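Local coordinates for protein putative prephenate dehydratase (Streptococcus mutans, PDB 4LUB) that probably catalyses the conversion of prephenate to phenylpyruvate, with loss of water and carbon dioxide, in phenylalanine biosynthesis, at residues Asn33-Glu36 and Val37-Tyr41; Gly59-His62 and Glu63-Asp66; Phe65-Leu68 and Phe69-Lys73; Ser213-Trp217 and Arg218-Leu222. One frame throughout, in Å; residues are numbered along the deposited sequence.

Interaction 1 of 4, residues Asn33-Glu36 and Val37-Tyr41; sequences NITE and VIKAY
K39 NZ is gripped from two directions: E36 OE2 lies 2.9 Å from it in a salt bridge, and water 1 accepts from it. The same water donates to E36 OE1, at 3.1 Å, which makes a small ring in which ion pair and water together limit the rotation of the carboxylate. OE2 receives the ammonium on its syn side, that of the other oxygen. The two chains run side by side one helical turn apart, and two bends bring their ends together: E36 turns at chi2 (-50°), while K39 stays extended until it turns at chi3 (56°). The aliphatic part of K39 also rests against T35, whose CG2 meets K39 CD at 3.6 Å.

The N-terminus of this helix is closed by N33 in the N-cap position. Its OD1 accepts from E36 N at 2.8 Å, with an N-H...O angle of 159°, satisfying an amide that the first turn leaves without a helical acceptor. Regular i to i+4 bonding then starts: V37 N reaches N33 O at 3.0 Å, and the bonds from I38, K39 and A40 follow. On another side of the helix I34 and I38 point the same way, CG2 of the first touching CD1 of the second at 3.8 Å.

Helix 34-42 thus turns I34 and I38 toward helix 62-70, where T35 OG1 bonds to E63 OE2, while V37 packs on F31 of strand 27-31 and on A49 and V51 of strand 48-55.

Interaction 2 of 4, residues Gly59-His62 and Glu63-Asp66; sequences GSVH and ETFD
V61 O, in the N-cap residue of helix 62-70, accepts two weak backbone bonds as the chain enters the helix. T64 N is the nearer donor at 3.1 Å but meets it at only 122°, whereas F65 N is straight at 170° but 3.4 Å away. The first firm bond is D66 N to H62 O, 2.9 Å long at 172°.

Apolar and mixed packing follows the same turn. V61 CG1 lies 3.7 Å from T64 OG1, whose polar partner is P52 O. S60 rests against the F65 ring with OG 3.6 Å from CE2, and that hydroxyl is hydrogen-bonded to K224.

Charge enters through D66. Its OD2 lies 3.2 Å from H62 O, two acceptors side by side, and the salt bridge from OD2 to R228 would be expected to offset their mutual repulsion.

The H62 ring meets H62 of the second subunit, and its ND1 bonds to E58 of that subunit, which places the helix start at the dimer interface. Around this strand-to-helix junction, T64 and F65 pack on strand 48-55, V61 and T64 face I34 of helix 34-42, and S60 and F65 reach strand 222-229.

Interaction 3 of 4, residues Phe65-Leu68 and Phe69-Lys73; sequences FDYL and FHQAK
Y67 O takes two backbone bonds, from Q71 N and from A72 N, each 3.0 Å long, and this forked acceptor marks the C-terminal end of helix 62-70. The first is an ordinary i to i+4 bond; the second spans five residues, so the last turn widens as the chain leaves the helix. Just before it, F69 N to F65 O and H70 N to D66 O keep the i to i+4 pattern. Beyond them, K266 NZ bonds to the carbonyls of L68, F69 and A72, placing a lysine where the helix dipole would probably favour positive charge.

Water 2 joins the side chains of D66 and H70, lying at the edge of the imidazole in its plane, 3.1 Å from NE2; its bond to D66 OD1 is weak, and the carboxylate is held chiefly by the salt bridge of OD2 to R228.

Packing centres on the Y67 ring. CG is anti to the backbone N (chi1 -161°), which carries the ring forward, alongside Q71 and A72, and its hydroxyl bonds to E42. Q71 CB sits over one face in a CH-pi contact, 4.0 Å from the ring centroid and 13° off the normal. A72 CB lies 4.0 Å from Y67 CE2, and the same methyl meets L68 CD1 at 4.1 Å.

Interaction 4 of 4, residues Ser213-Trp217 and Arg218-Leu222; sequences STFAW and RGIDL
F215 O accepts from I220 N at 3.0 Å, the five-residue bond across the helix end, and takes a weak bond from R218 N. Inside that loop G219 N donates to A216 O at 2.8 Å, closing a type I turn from A216 to G219. G219 leaves helical geometry with phi at 69°, where a glycine is at ease. Together the two bonds and the positive phi define a Schellman motif. It ends helix 208-216 of the ACT domain and sends the chain into strand 222-229, the first alpha-to-beta connection of the beta-alpha-beta-beta-alpha-beta fold.

R218 folds back over the turn. Its CG lies over the centre of the six-membered ring of W217, 3.6 Å from the centroid and 6° off the normal, a CH-pi contact. Farther out, W217 CZ2 sits over one face of the guanidinium, 3.3 Å from R218 CZ, though the two planes are 42° apart. The chain, extended from CG to NE, brings NH1 to T214 O at 2.8 Å, with the acceptor in the guanidinium plane. E257 of helix 248-261 takes both R218 NH1 and W217 NE1. Toward the sheet, I220 CG2 touches the edge of the F215 ring at CD2, 3.9 Å away, and that ring stacks on F243 of strand 237-244.

Along the chain the four contacts follow one another, interactions 2 and 3 overlapping at F65 and D66 on helix 62-70. Interactions 1 to 3 lie in the prephenate dehydratase range, their centres 10 to 13 Å apart. Helices 34-42 and 62-70 meet there: I34 CD1 packs on V61 CG1 at 3.6 Å, and I38 CD1 packs on L68 CD1 at 3.7 Å. Interaction 4 belongs to the ACT domain, its centre about 34 Å from that of interaction 1 and 25 Å from the others. The two regions share a continuous sheet through strands 75-83 and 264-274, and interactions 2 and 4 each reach the second subunit, so both regions contribute to the dimer.

Interaction 1 of 4, residues Asn33-Glu36 and Val37-Tyr41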
loop_
_atom_site.group_PDB
_atom_site.type_symbol
_atom_site.label_atom_id
_atom_site.label_comp_id
_atom_site.label_asym_id
_atom_site.label_seq_id
_atom_site.Cartn_x
_atom_site.Cartn_y
_atom_site.Cartn_z
ATOM N N ASN B 33 -14.284 -7.808 15.662
ATOM C CA ASN B 33 -13.500 -7.173 14.615
ATOM C C ASN B 33 -12.124 -6.823 15.151
ATOM O O ASN B 33 -11.909 -6.818 16.365
ATOM C CB ASN B 33 -14.211 -5.923 14.054
ATOM C CG ASN B 33 -14.432 -4.826 15.102
ATOM O OD1 ASN B 33 -13.520 -4.437 15.834
ATOM N ND2 ASN B 33 -15.655 -4.317 15.160
ATOM N N ILE B 34 -11.203 -6.533 14.236
ATOM C CA ILE B 34 -9.798 -6.320 14.571
ATOM C C ILE B 34 -9.634 -5.221 15.617
ATOM O O ILE B 34 -8.906 -5.390 16.587
ATOM C CB ILE B 34 -8.982 -5.994 13.297
ATOM C CG1 ILE B 34 -8.880 -7.253 12.418
ATOM C CG2 ILE B 34 -7.601 -5.448 13.650
ATOM C CD1 ILE B 34 -8.684 -6.980 10.941
ATOM N N THR B 35 -10.350 -4.118 15.441
ATOM C CA THR B 35 -10.280 -3.006 16.386
ATOM C C THR B 35 -10.620 -3.429 17.818
ATOM O O THR B 35 -9.911 -3.074 18.761
ATOM C CB THR B 35 -11.230 -1.883 15.967
ATOM O OG1 THR B 35 -10.833 -1.394 14.684
ATOM C CG2 THR B 35 -11.218 -0.744 16.981
ATOM N N GLU B 36 -11.689 -4.208 17.968
ATOM C CA GLU B 36 -12.123 -4.675 19.279
ATOM C C GLU B 36 -11.182 -5.727 19.869
ATOM O O GLU B 36 -10.993 -5.776 21.087
ATOM C CB GLU B 36 -13.554 -5.226 19.203
ATOM C CG GLU B 36 -14.621 -4.148 19.010
ATOM C CD GLU B 36 -14.490 -2.993 20.000
ATOM O OE1 GLU B 36 -14.245 -3.252 21.201
ATOM O OE2 GLU B 36 -14.611 -1.823 19.571
ATOM N N VAL B 37 -10.618 -6.585 19.018
ATOM C CA VAL B 37 -9.537 -7.476 19.439
ATOM C C VAL B 37 -8.379 -6.726 20.096
ATOM O O VAL B 37 -7.950 -7.070 21.200
ATOM C CB VAL B 37 -8.977 -8.301 18.251
ATOM C CG1 VAL B 37 -7.857 -9.207 18.724
ATOM C CG2 VAL B 37 -10.082 -9.103 17.555
ATOM N N ILE B 38 -7.867 -5.714 19.402
ATOM C CA ILE B 38 -6.786 -4.889 19.935
ATOM C C ILE B 38 -7.201 -4.070 21.162
ATOM O O ILE B 38 -6.460 -4.002 22.143
ATOM C CB ILE B 38 -6.207 -3.945 18.851
ATOM C CG1 ILE B 38 -5.643 -4.769 17.688
ATOM C CG2 ILE B 38 -5.090 -3.098 19.439
ATOM C CD1 ILE B 38 -5.410 -3.978 16.391
ATOM N N LYS B 39 -8.382 -3.464 21.115
ATOM C CA LYS B 39 -8.934 -2.755 22.282
ATOM C C LYS B 39 -9.052 -3.632 23.531
ATOM O O LYS B 39 -8.853 -3.156 24.650
ATOM C CB LYS B 39 -10.307 -2.148 21.936
ATOM C CG LYS B 39 -10.202 -0.918 21.035
ATOM C CD LYS B 39 -11.551 -0.392 20.576
ATOM C CE LYS B 39 -12.467 -0.063 21.742
ATOM N NZ LYS B 39 -13.820 0.360 21.263
ATOM N N ALA B 40 -9.386 -4.904 23.336
ATOM C CA ALA B 40 -9.425 -5.881 24.428
ATOM C C ALA B 40 -8.106 -5.963 25.198
ATOM O O ALA B 40 -8.091 -6.125 26.418
ATOM C CB ALA B 40 -9.799 -7.254 23.893
ATOM N N TYR B 41 -6.993 -5.858 24.482
ATOM C CA TYR B 41 -5.696 -5.858 25.140
ATOM C C TYR B 41 -5.510 -4.552 25.889
ATOM O O TYR B 41 -5.038 -4.531 27.024
ATOM C CB TYR B 41 -4.566 -6.016 24.129
ATOM C CG TYR B 41 -3.198 -5.817 24.735
ATOM C CD1 TYR B 41 -2.520 -6.875 25.322
ATOM C CD2 TYR B 41 -2.602 -4.559 24.761
ATOM C CE1 TYR B 41 -1.272 -6.700 25.881
ATOM C CE2 TYR B 41 -1.358 -4.374 25.319
ATOM C CZ TYR B 41 -0.696 -5.450 25.877
ATOM O OH TYR B 41 0.545 -5.266 26.438
HETATM O O HOH W 1 -15.839 -1.407 23.060
#

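Interaction 2 of 4, residues Gly59-His62 and Glu63-Asp66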
loop_
_atom_site.group_PDB
_atom_site.type_symbol
_atom_site.label_atom_id
_atom_site.label_comp_id
_atom_site.label_asym_id
_atom_site.label_seq_id
_atom_site.Cartn_x
_atom_site.Cartn_y
_atom_site.Cartn_z
ATOM N N GLY B 59 -3.401 -8.206 0.094
ATOM C CA GLY B 59 -2.412 -7.296 0.653
ATOM C C GLY B 59 -2.600 -7.000 2.131
ATOM O O GLY B 59 -3.239 -7.759 2.850
ATOM N N SER B 60 -2.053 -5.875 2.579
ATOM C CA SER B 60 -2.136 -5.465 3.979
ATOM C C SER B 60 -3.544 -5.129 4.447
ATOM O O SER B 60 -4.320 -4.501 3.730
ATOM C CB SER B 60 -1.218 -4.273 4.226
ATOM O OG SER B 60 0.120 -4.709 4.417
ATOM N N VAL B 61 -3.866 -5.561 5.660
ATOM C CA VAL B 61 -5.160 -5.273 6.263
ATOM C C VAL B 61 -5.152 -3.850 6.821
ATOM O O VAL B 61 -4.518 -3.575 7.841
ATOM C CB VAL B 61 -5.505 -6.279 7.375
ATOM C CG1 VAL B 61 -6.908 -6.015 7.925
ATOM C CG2 VAL B 61 -5.392 -7.708 6.843
ATOM N N HIS B 62 -5.843 -2.947 6.132
ATOM C CA HIS B 62 -5.867 -1.532 6.500
ATOM C C HIS B 62 -6.223 -1.299 7.966
ATOM O O HIS B 62 -5.528 -0.555 8.667
ATOM C CB HIS B 62 -6.848 -0.768 5.610
ATOM C CG HIS B 62 -6.482 -0.787 4.160
ATOM N ND1 HIS B 62 -7.347 -0.364 3.176
ATOM C CD2 HIS B 62 -5.352 -1.182 3.529
ATOM C CE1 HIS B 62 -6.766 -0.501 1.996
ATOM N NE2 HIS B 62 -5.556 -0.993 2.182
ATOM N N GLU B 63 -7.327 -1.902 8.407
ATOM C CA GLU B 63 -7.789 -1.768 9.790
ATOM C C GLU B 63 -6.694 -2.032 10.823
ATOM O O GLU B 63 -6.571 -1.298 11.803
ATOM C CB GLU B 63 -8.984 -2.695 10.070
ATOM C CG GLU B 63 -9.768 -2.248 11.308
ATOM C CD GLU B 63 -10.902 -3.182 11.686
ATOM O OE1 GLU B 63 -11.256 -4.069 10.873
ATOM O OE2 GLU B 63 -11.451 -3.026 12.804
ATOM N N THR B 64 -5.926 -3.095 10.615
ATOM C CA THR B 64 -4.874 -3.471 11.557
ATOM C C THR B 64 -3.801 -2.395 11.673
ATOM O O THR B 64 -3.501 -1.917 12.767
ATOM C CB THR B 64 -4.198 -4.799 11.154
ATOM O OG1 THR B 64 -5.170 -5.850 11.158
ATOM C CG2 THR B 64 -3.114 -5.159 12.150
ATOM N N PHE B 65 -3.247 -1.993 10.536
ATOM C CA PHE B 65 -2.168 -1.014 10.518
ATOM C C PHE B 65 -2.586 0.410 10.900
ATOM O O PHE B 65 -1.818 1.110 11.561
ATOM C CB PHE B 65 -1.489 -1.043 9.152
ATOM C CG PHE B 65 -0.658 -2.263 8.954
ATOM C CD1 PHE B 65 0.547 -2.403 9.620
ATOM C CD2 PHE B 65 -1.115 -3.310 8.167
ATOM C CE1 PHE B 65 1.309 -3.538 9.472
ATOM C CE2 PHE B 65 -0.358 -4.459 8.015
ATOM C CZ PHE B 65 0.860 -4.571 8.667
ATOM N N ASP B 66 -3.764 0.860 10.469
ATOM C CA ASP B 66 -4.257 2.171 10.907
ATOM C C ASP B 66 -4.422 2.244 12.426
ATOM O O ASP B 66 -4.001 3.214 13.055
ATOM C CB ASP B 66 -5.580 2.546 10.217
ATOM C CG ASP B 66 -5.463 2.584 8.696
ATOM O OD1 ASP B 66 -4.346 2.822 8.188
ATOM O OD2 ASP B 66 -6.494 2.411 8.011
#

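Interaction 3 of 4, residues Phe65-Leu68 and Phe69-Lys73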
loop_
_atom_site.group_PDB
_atom_site.type_symbol
_atom_site.label_atom_id
_atom_site.label_comp_id
_atom_site.label_asym_id
_atom_site.label_seq_id
_atom_site.Cartn_x
_atom_site.Cartn_y
_atom_site.Cartn_z
ATOM N N PHE B 65 -3.247 -1.993 10.536
ATOM C CA PHE B 65 -2.168 -1.014 10.518
ATOM C C PHE B 65 -2.586 0.410 10.900
ATOM O O PHE B 65 -1.818 1.110 11.561
ATOM C CB PHE B 65 -1.489 -1.043 9.152
ATOM C CG PHE B 65 -0.658 -2.263 8.954
ATOM C CD1 PHE B 65 0.547 -2.403 9.620
ATOM C CD2 PHE B 65 -1.115 -3.310 8.167
ATOM C CE1 PHE B 65 1.309 -3.538 9.472
ATOM C CE2 PHE B 65 -0.358 -4.459 8.015
ATOM C CZ PHE B 65 0.860 -4.571 8.667
ATOM N N ASP B 66 -3.764 0.860 10.469
ATOM C CA ASP B 66 -4.257 2.171 10.907
ATOM C C ASP B 66 -4.422 2.244 12.426
ATOM O O ASP B 66 -4.001 3.214 13.055
ATOM C CB ASP B 66 -5.580 2.546 10.217
ATOM C CG ASP B 66 -5.463 2.584 8.696
ATOM O OD1 ASP B 66 -4.346 2.822 8.188
ATOM O OD2 ASP B 66 -6.494 2.411 8.011
ATOM N N TYR B 67 -5.070 1.247 13.013
ATOM C CA TYR B 67 -5.215 1.214 14.466
ATOM C C TYR B 67 -3.871 1.142 15.205
ATOM O O TYR B 67 -3.645 1.890 16.154
ATOM C CB TYR B 67 -6.109 0.062 14.911
ATOM C CG TYR B 67 -6.611 0.311 16.313
ATOM C CD1 TYR B 67 -7.734 1.097 16.533
ATOM C CD2 TYR B 67 -5.941 -0.200 17.414
ATOM C CE1 TYR B 67 -8.188 1.356 17.818
ATOM C CE2 TYR B 67 -6.387 0.050 18.699
ATOM C CZ TYR B 67 -7.507 0.826 18.894
ATOM O OH TYR B 67 -7.948 1.073 20.170
ATOM N N LEU B 68 -3.015 0.206 14.807
ATOM C CA LEU B 68 -1.683 0.076 15.399
ATOM C C LEU B 68 -0.812 1.326 15.309
ATOM O O LEU B 68 -0.072 1.627 16.245
ATOM C CB LEU B 68 -0.934 -1.107 14.775
ATOM C CG LEU B 68 -0.832 -2.406 15.593
ATOM C CD1 LEU B 68 -2.001 -2.676 16.522
ATOM C CD2 LEU B 68 -0.495 -3.604 14.699
ATOM N N PHE B 69 -0.875 2.048 14.198
ATOM C CA PHE B 69 -0.116 3.289 14.099
ATOM C C PHE B 69 -0.725 4.437 14.895
ATOM O O PHE B 69 -0.055 5.010 15.745
ATOM C CB PHE B 69 0.048 3.726 12.643
ATOM C CG PHE B 69 0.759 5.049 12.488
ATOM C CD1 PHE B 69 2.131 5.128 12.619
ATOM C CD2 PHE B 69 0.057 6.202 12.181
ATOM C CE1 PHE B 69 2.795 6.336 12.475
ATOM C CE2 PHE B 69 0.714 7.416 12.025
ATOM C CZ PHE B 69 2.082 7.481 12.177
ATOM N N HIS B 70 -1.985 4.767 14.615
ATOM C CA HIS B 70 -2.629 5.957 15.182
ATOM C C HIS B 70 -2.925 5.869 16.672
ATOM O O HIS B 70 -2.767 6.844 17.404
ATOM C CB HIS B 70 -3.944 6.244 14.449
ATOM C CG HIS B 70 -3.770 6.640 13.014
ATOM N ND1 HIS B 70 -3.143 7.808 12.636
ATOM C CD2 HIS B 70 -4.140 6.022 11.867
ATOM C CE1 HIS B 70 -3.138 7.897 11.317
ATOM N NE2 HIS B 70 -3.733 6.824 10.825
ATOM N N GLN B 71 -3.363 4.703 17.124
ATOM C CA GLN B 71 -4.005 4.619 18.428
ATOM C C GLN B 71 -3.285 3.728 19.424
ATOM O O GLN B 71 -3.172 4.082 20.595
ATOM C CB GLN B 71 -5.454 4.161 18.265
ATOM C CG GLN B 71 -6.382 5.305 17.934
ATOM C CD GLN B 71 -6.403 6.350 19.031
ATOM O OE1 GLN B 71 -6.349 6.020 20.219
ATOM N NE2 GLN B 71 -6.447 7.618 18.642
ATOM N N ALA B 72 -2.821 2.565 18.982
ATOM C CA ALA B 72 -2.280 1.605 19.932
ATOM C C ALA B 72 -0.826 1.863 20.327
ATOM O O ALA B 72 -0.029 2.383 19.547
ATOM C CB ALA B 72 -2.420 0.203 19.362
ATOM N N LYS B 73 -0.501 1.437 21.542
ATOM C CA LYS B 73 0.846 1.452 22.091
ATOM C C LYS B 73 1.109 -0.004 22.475
ATOM O O LYS B 73 1.186 -0.381 23.644
ATOM C CB LYS B 73 0.956 2.445 23.267
ATOM C CG LYS B 73 2.072 2.228 24.301
ATOM C CD LYS B 73 3.467 2.223 23.704
ATOM C CE LYS B 73 4.483 1.821 24.764
ATOM N NZ LYS B 73 4.737 0.353 24.762
HETATM O O HOH W 2 -4.618 5.632 8.102
#

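Interaction 4 of 4, residues Ser213-Trp217 and Arg218-Leu222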
loop_
_atom_site.group_PDB
_atom_site.type_symbol
_atom_site.label_atom_id
_atom_site.label_comp_id
_atom_site.label_asym_id
_atom_site.label_seq_id
_atom_site.Cartn_x
_atom_site.Cartn_y
_atom_site.Cartn_z
ATOM N N SER B 213 17.724 4.158 1.991
ATOM C CA SER B 213 19.186 4.084 1.842
ATOM C C SER B 213 19.884 3.768 3.157
ATOM O O SER B 213 20.903 3.077 3.186
ATOM C CB SER B 213 19.740 5.390 1.267
ATOM O OG SER B 213 19.259 5.600 -0.052
ATOM N N THR B 214 19.318 4.287 4.240
ATOM C CA THR B 214 19.822 4.074 5.589
ATOM C C THR B 214 19.981 2.582 5.899
ATOM O O THR B 214 20.982 2.149 6.471
ATOM C CB THR B 214 18.882 4.716 6.625
ATOM O OG1 THR B 214 18.874 6.142 6.454
ATOM C CG2 THR B 214 19.336 4.388 8.014
ATOM N N PHE B 215 18.969 1.805 5.537
ATOM C CA PHE B 215 19.006 0.360 5.698
ATOM C C PHE B 215 19.769 -0.321 4.573
ATOM O O PHE B 215 20.481 -1.304 4.795
ATOM C CB PHE B 215 17.586 -0.199 5.782
ATOM C CG PHE B 215 16.867 0.172 7.046
ATOM C CD1 PHE B 215 16.164 1.363 7.139
ATOM C CD2 PHE B 215 16.896 -0.672 8.145
ATOM C CE1 PHE B 215 15.504 1.705 8.309
ATOM C CE2 PHE B 215 16.237 -0.335 9.318
ATOM C CZ PHE B 215 15.542 0.854 9.393
ATOM N N ALA B 216 19.580 0.191 3.360
ATOM C CA ALA B 216 20.215 -0.369 2.176
ATOM C C ALA B 216 21.738 -0.401 2.244
ATOM O O ALA B 216 22.341 -1.445 1.991
ATOM C CB ALA B 216 19.772 0.403 0.932
ATOM N N TRP B 217 22.365 0.723 2.582
ATOM C CA TRP B 217 23.830 0.744 2.603
ATOM C C TRP B 217 24.379 -0.229 3.639
ATOM O O TRP B 217 25.466 -0.764 3.450
ATOM C CB TRP B 217 24.388 2.183 2.791
ATOM C CG TRP B 217 24.428 2.814 4.191
ATOM C CD1 TRP B 217 23.590 3.783 4.672
ATOM C CD2 TRP B 217 25.366 2.539 5.252
ATOM N NE1 TRP B 217 23.939 4.121 5.968
ATOM C CE2 TRP B 217 25.018 3.368 6.346
ATOM C CE3 TRP B 217 26.447 1.664 5.389
ATOM C CZ2 TRP B 217 25.725 3.356 7.547
ATOM C CZ3 TRP B 217 27.147 1.654 6.594
ATOM C CH2 TRP B 217 26.780 2.491 7.653
ATOM N N ARG B 218 23.604 -0.527 4.682
ATOM C CA ARG B 218 24.048 -1.491 5.688
ATOM C C ARG B 218 23.724 -2.925 5.274
ATOM O O ARG B 218 24.027 -3.867 6.003
ATOM C CB ARG B 218 23.399 -1.210 7.054
ATOM C CG ARG B 218 23.603 0.197 7.600
ATOM C CD ARG B 218 23.002 0.336 8.999
ATOM N NE ARG B 218 23.615 1.430 9.750
ATOM C CZ ARG B 218 23.293 2.712 9.618
ATOM N NH1 ARG B 218 22.338 3.095 8.775
ATOM N NH2 ARG B 218 23.922 3.617 10.344
ATOM N N GLY B 219 23.122 -3.090 4.100
ATOM C CA GLY B 219 22.696 -4.404 3.655
ATOM C C GLY B 219 21.544 -5.039 4.424
ATOM O O GLY B 219 21.394 -6.260 4.416
ATOM N N ILE B 220 20.745 -4.226 5.106
ATOM C CA ILE B 220 19.524 -4.728 5.749
ATOM C C ILE B 220 18.390 -4.714 4.726
ATOM O O ILE B 220 17.955 -3.647 4.294
ATOM C CB ILE B 220 19.144 -3.897 6.987
ATOM C CG1 ILE B 220 20.265 -3.969 8.040
ATOM C CG2 ILE B 220 17.814 -4.378 7.587
ATOM C CD1 ILE B 220 20.259 -2.802 9.024
ATOM N N ASP B 221 17.914 -5.896 4.340
ATOM C CA ASP B 221 16.936 -6.013 3.245
ATOM C C ASP B 221 15.521 -5.603 3.619
ATOM O O ASP B 221 14.964 -6.086 4.599
ATOM C CB ASP B 221 16.889 -7.444 2.695
ATOM C CG ASP B 221 18.175 -7.841 2.000
ATOM O OD1 ASP B 221 18.822 -6.958 1.411
ATOM O OD2 ASP B 221 18.507 -9.037 2.008
ATOM N N LEU B 222 14.955 -4.726 2.798
ATOM C CA LEU B 222 13.548 -4.361 2.863
ATOM C C LEU B 222 12.733 -5.506 2.279
ATOM O O LEU B 222 13.013 -5.974 1.173
ATOM C CB LEU B 222 13.312 -3.060 2.081
ATOM C CG LEU B 222 12.012 -2.230 2.053
ATOM C CD1 LEU B 222 10.916 -2.901 1.261
ATOM C CD2 LEU B 222 11.520 -1.870 3.435
#